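Local coordinates for histidine-rich glycoprotein (Oryctolagus cuniculus, PDB 4CCV), which is a plasma adapter glycoprotein that binds heparin, heme, plasminogen, thrombospondin and divalent metal ions, is implicated in regulating coagulation, fibrinolysis and angiogenesis, and is represented by its second cystatin domain, at residues R39-V43 with Y55-S59. Residues are numbered along the deposited sequence; the frame is centred on the assembly and turned at random.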
ATOM      1  N   ARG A  39      -0.466   4.535  -7.291  1.00 31.61           N
ATOM      2  CA  ARG A  39       0.754   3.986  -7.938  1.00 32.93           C
ATOM      3  C   ARG A  39       1.452   3.098  -6.915  1.00 31.65           C
ATOM      4  O   ARG A  39       1.448   3.431  -5.707  1.00 29.81           O
ATOM      5  CB  ARG A  39       1.783   5.057  -8.290  1.00 35.18           C
ATOM      6  CG  ARG A  39       1.359   6.036  -9.350  1.00 41.51           C
ATOM      7  CD  ARG A  39       2.408   7.076  -9.704  1.00 45.37           C
ATOM      8  NE  ARG A  39       1.733   8.077 -10.565  1.00 51.36           N
ATOM      9  CZ  ARG A  39       1.452   9.354 -10.217  1.00 55.01           C
ATOM     10  NH1 ARG A  39       1.864   9.872  -9.067  1.00 53.83           N
ATOM     11  NH2 ARG A  39       0.810  10.163 -11.062  1.00 60.19           N
ATOM     12  N   VAL A  40       2.076   2.017  -7.379  1.00 31.35           N
ATOM     13  CA  VAL A  40       3.055   1.294  -6.579  1.00 31.96           C
ATOM     14  C   VAL A  40       4.318   2.122  -6.594  1.00 32.96           C
ATOM     15  O   VAL A  40       4.810   2.432  -7.679  1.00 35.50           O
ATOM     16  CB  VAL A  40       3.298  -0.134  -7.141  1.00 35.07           C
ATOM     17  CG1 VAL A  40       4.328  -0.866  -6.300  1.00 33.83           C
ATOM     18  CG2 VAL A  40       2.020  -0.930  -7.077  1.00 36.22           C
ATOM     19  N   GLU A  41       4.812   2.536  -5.423  1.00 31.62           N
ATOM     20  CA  GLU A  41       5.917   3.491  -5.328  1.00 34.04           C
ATOM     21  C   GLU A  41       7.305   2.868  -5.154  1.00 31.86           C
ATOM     22  O   GLU A  41       8.287   3.403  -5.664  1.00 31.71           O
ATOM     23  CB  GLU A  41       5.657   4.446  -4.135  1.00 35.90           C
ATOM     24  CG  GLU A  41       4.254   5.060  -4.146  1.00 37.75           C
ATOM     25  CD  GLU A  41       4.167   6.380  -4.876  1.00 40.01           C
ATOM     26  OE1 GLU A  41       5.238   6.971  -5.042  1.00 46.70           O
ATOM     27  OE2 GLU A  41       3.049   6.860  -5.224  1.00 39.42           O
ATOM     28  N   ARG A  42       7.370   1.720  -4.497  1.00 30.78           N
ATOM     29  CA  ARG A  42       8.618   1.082  -4.110  1.00 30.52           C
ATOM     30  C   ARG A  42       8.333  -0.334  -3.622  1.00 29.68           C
ATOM     31  O   ARG A  42       7.314  -0.594  -2.975  1.00 30.23           O
ATOM     32  CB  ARG A  42       9.286   1.936  -2.994  1.00 31.14           C
ATOM     33  CG  ARG A  42      10.607   1.353  -2.538  1.00 32.11           C
ATOM     34  CD  ARG A  42      11.351   2.256  -1.586  1.00 32.89           C
ATOM     35  NE  ARG A  42      10.606   2.438  -0.354  1.00 31.10           N
ATOM     36  CZ  ARG A  42      11.061   3.056   0.716  1.00 31.95           C
ATOM     37  NH1 ARG A  42      12.271   3.597   0.743  1.00 33.31           N
ATOM     38  NH2 ARG A  42      10.264   3.125   1.771  1.00 33.11           N
ATOM     39  N   VAL A  43       9.222  -1.270  -3.916  1.00 30.04           N
ATOM     40  CA  VAL A  43       9.103  -2.621  -3.397  1.00 29.47           C
ATOM     41  C   VAL A  43      10.473  -3.042  -2.883  1.00 29.85           C
ATOM     42  O   VAL A  43      11.494  -2.986  -3.605  1.00 28.88           O
ATOM     43  CB  VAL A  43       8.675  -3.625  -4.459  1.00 30.85           C
ATOM     44  CG1 VAL A  43       8.673  -5.071  -3.935  1.00 30.86           C
ATOM     45  CG2 VAL A  43       7.326  -3.242  -5.095  1.00 32.08           C
ATOM     46  N   TYR A  55       7.882  -5.741   0.846  1.00 26.67           N
ATOM     47  CA  TYR A  55       7.244  -4.567   1.427  1.00 27.11           C
ATOM     48  C   TYR A  55       6.863  -3.700   0.255  1.00 27.26           C
ATOM     49  O   TYR A  55       7.727  -3.195  -0.493  1.00 28.46           O
ATOM     50  CB  TYR A  55       8.157  -3.846   2.438  1.00 28.40           C
ATOM     51  CG  TYR A  55       8.490  -4.768   3.616  1.00 31.91           C
ATOM     52  CD1 TYR A  55       7.652  -4.857   4.726  1.00 33.10           C
ATOM     53  CD2 TYR A  55       9.633  -5.546   3.619  1.00 34.70           C
ATOM     54  CE1 TYR A  55       7.969  -5.703   5.800  1.00 34.93           C
ATOM     55  CE2 TYR A  55       9.937  -6.409   4.679  1.00 35.02           C
ATOM     56  CZ  TYR A  55       9.116  -6.460   5.779  1.00 34.69           C
ATOM     57  OH  TYR A  55       9.391  -7.352   6.831  1.00 36.41           O
ATOM     58  N   VAL A  56       5.562  -3.672  -0.007  1.00 26.73           N
ATOM     59  CA  VAL A  56       5.037  -3.012  -1.184  1.00 26.94           C
ATOM     60  C   VAL A  56       4.507  -1.687  -0.699  1.00 25.77           C
ATOM     61  O   VAL A  56       3.525  -1.699   0.030  1.00 26.25           O
ATOM     62  CB  VAL A  56       3.897  -3.801  -1.811  1.00 28.14           C
ATOM     63  CG1 VAL A  56       3.350  -3.072  -3.038  1.00 30.61           C
ATOM     64  CG2 VAL A  56       4.394  -5.174  -2.230  1.00 29.79           C
ATOM     65  N   ASP A  57       5.133  -0.575  -1.119  1.00 24.76           N
ATOM     66  CA  ASP A  57       4.783   0.794  -0.685  1.00 24.95           C
ATOM     67  C   ASP A  57       3.994   1.392  -1.828  1.00 25.54           C
ATOM     68  O   ASP A  57       4.471   1.392  -2.953  1.00 25.52           O
ATOM     69  CB  ASP A  57       6.010   1.691  -0.440  1.00 26.19           C
ATOM     70  CG  ASP A  57       6.892   1.210   0.719  1.00 28.55           C
ATOM     71  OD1 ASP A  57       6.323   0.532   1.561  1.00 28.88           O
ATOM     72  OD2 ASP A  57       8.119   1.459   0.781  1.00 29.09           O
ATOM     73  N   PHE A  58       2.788   1.839  -1.532  1.00 25.85           N
ATOM     74  CA  PHE A  58       1.853   2.290  -2.560  1.00 27.09           C
ATOM     75  C   PHE A  58       1.051   3.505  -2.139  1.00 26.77           C
ATOM     76  O   PHE A  58       0.850   3.730  -0.933  1.00 26.05           O
ATOM     77  CB  PHE A  58       0.973   1.134  -3.121  1.00 26.25           C
ATOM     78  CG  PHE A  58       0.057   0.489  -2.154  1.00 26.15           C
ATOM     79  CD1 PHE A  58       0.496  -0.556  -1.353  1.00 26.83           C
ATOM     80  CD2 PHE A  58      -1.264   0.863  -2.070  1.00 26.77           C
ATOM     81  CE1 PHE A  58      -0.379  -1.207  -0.509  1.00 26.97           C
ATOM     82  CE2 PHE A  58      -2.137   0.243  -1.199  1.00 26.82           C
ATOM     83  CZ  PHE A  58      -1.693  -0.836  -0.445  1.00 29.06           C
ATOM     84  N   SER A  59       0.672   4.339  -3.132  1.00 28.58           N
ATOM     85  CA  SER A  59      -0.170   5.484  -2.881  1.00 27.80           C
ATOM     86  C   SER A  59      -1.598   5.061  -3.111  1.00 28.04           C
ATOM     87  O   SER A  59      -1.850   4.126  -3.882  1.00 28.36           O
ATOM     88  CB  SER A  59       0.183   6.684  -3.774  1.00 29.67           C
ATOM     89  OG  SER A  59       0.444   6.271  -5.073  1.00 30.26           O
TER
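A classic beta bulge interrupts the antiparallel pairing of Arg39-Val43 with Tyr55-Ser59, where Glu41 and Arg42 together face Asp57. Asp57 O accepts from Glu41 N at 2.7 Å and, weakly, from Arg42 N at 3.3 Å. Beyond the bulge, regular pairing resumes with Asp57 N donating to Arg42 O (2.9 Å). Arg42 and Asp57 run side by side; the arginine chain, bent at chi3 (64°), turns its guanidinium edge so that NE and NH2 both grip OD2 in a side-on salt bridge, each at 2.9 Å. OD2 lies in the guanidinium plane, yet the carboxylate is rotated 52° against it, and its other oxygen, OD1, is held in a second salt bridge by Arg78 of strand 73-84. Ser59 OG, set between its own backbone N and carbonyl carbon (chi1 42°), accepts from Arg39 N and donates to the anti lone pair of Glu41 OE2 at 2.7 Å, tying the bulge residue to the neighbouring strand. On the face carrying Val40, Val43, Val56 and Phe58, CG1 of Val40 meets CG1 of Val56 at 4.1 Å. The bulged hairpin of strands 35-47 and 51-62 belongs to the antiparallel sheet of the cystatin fold.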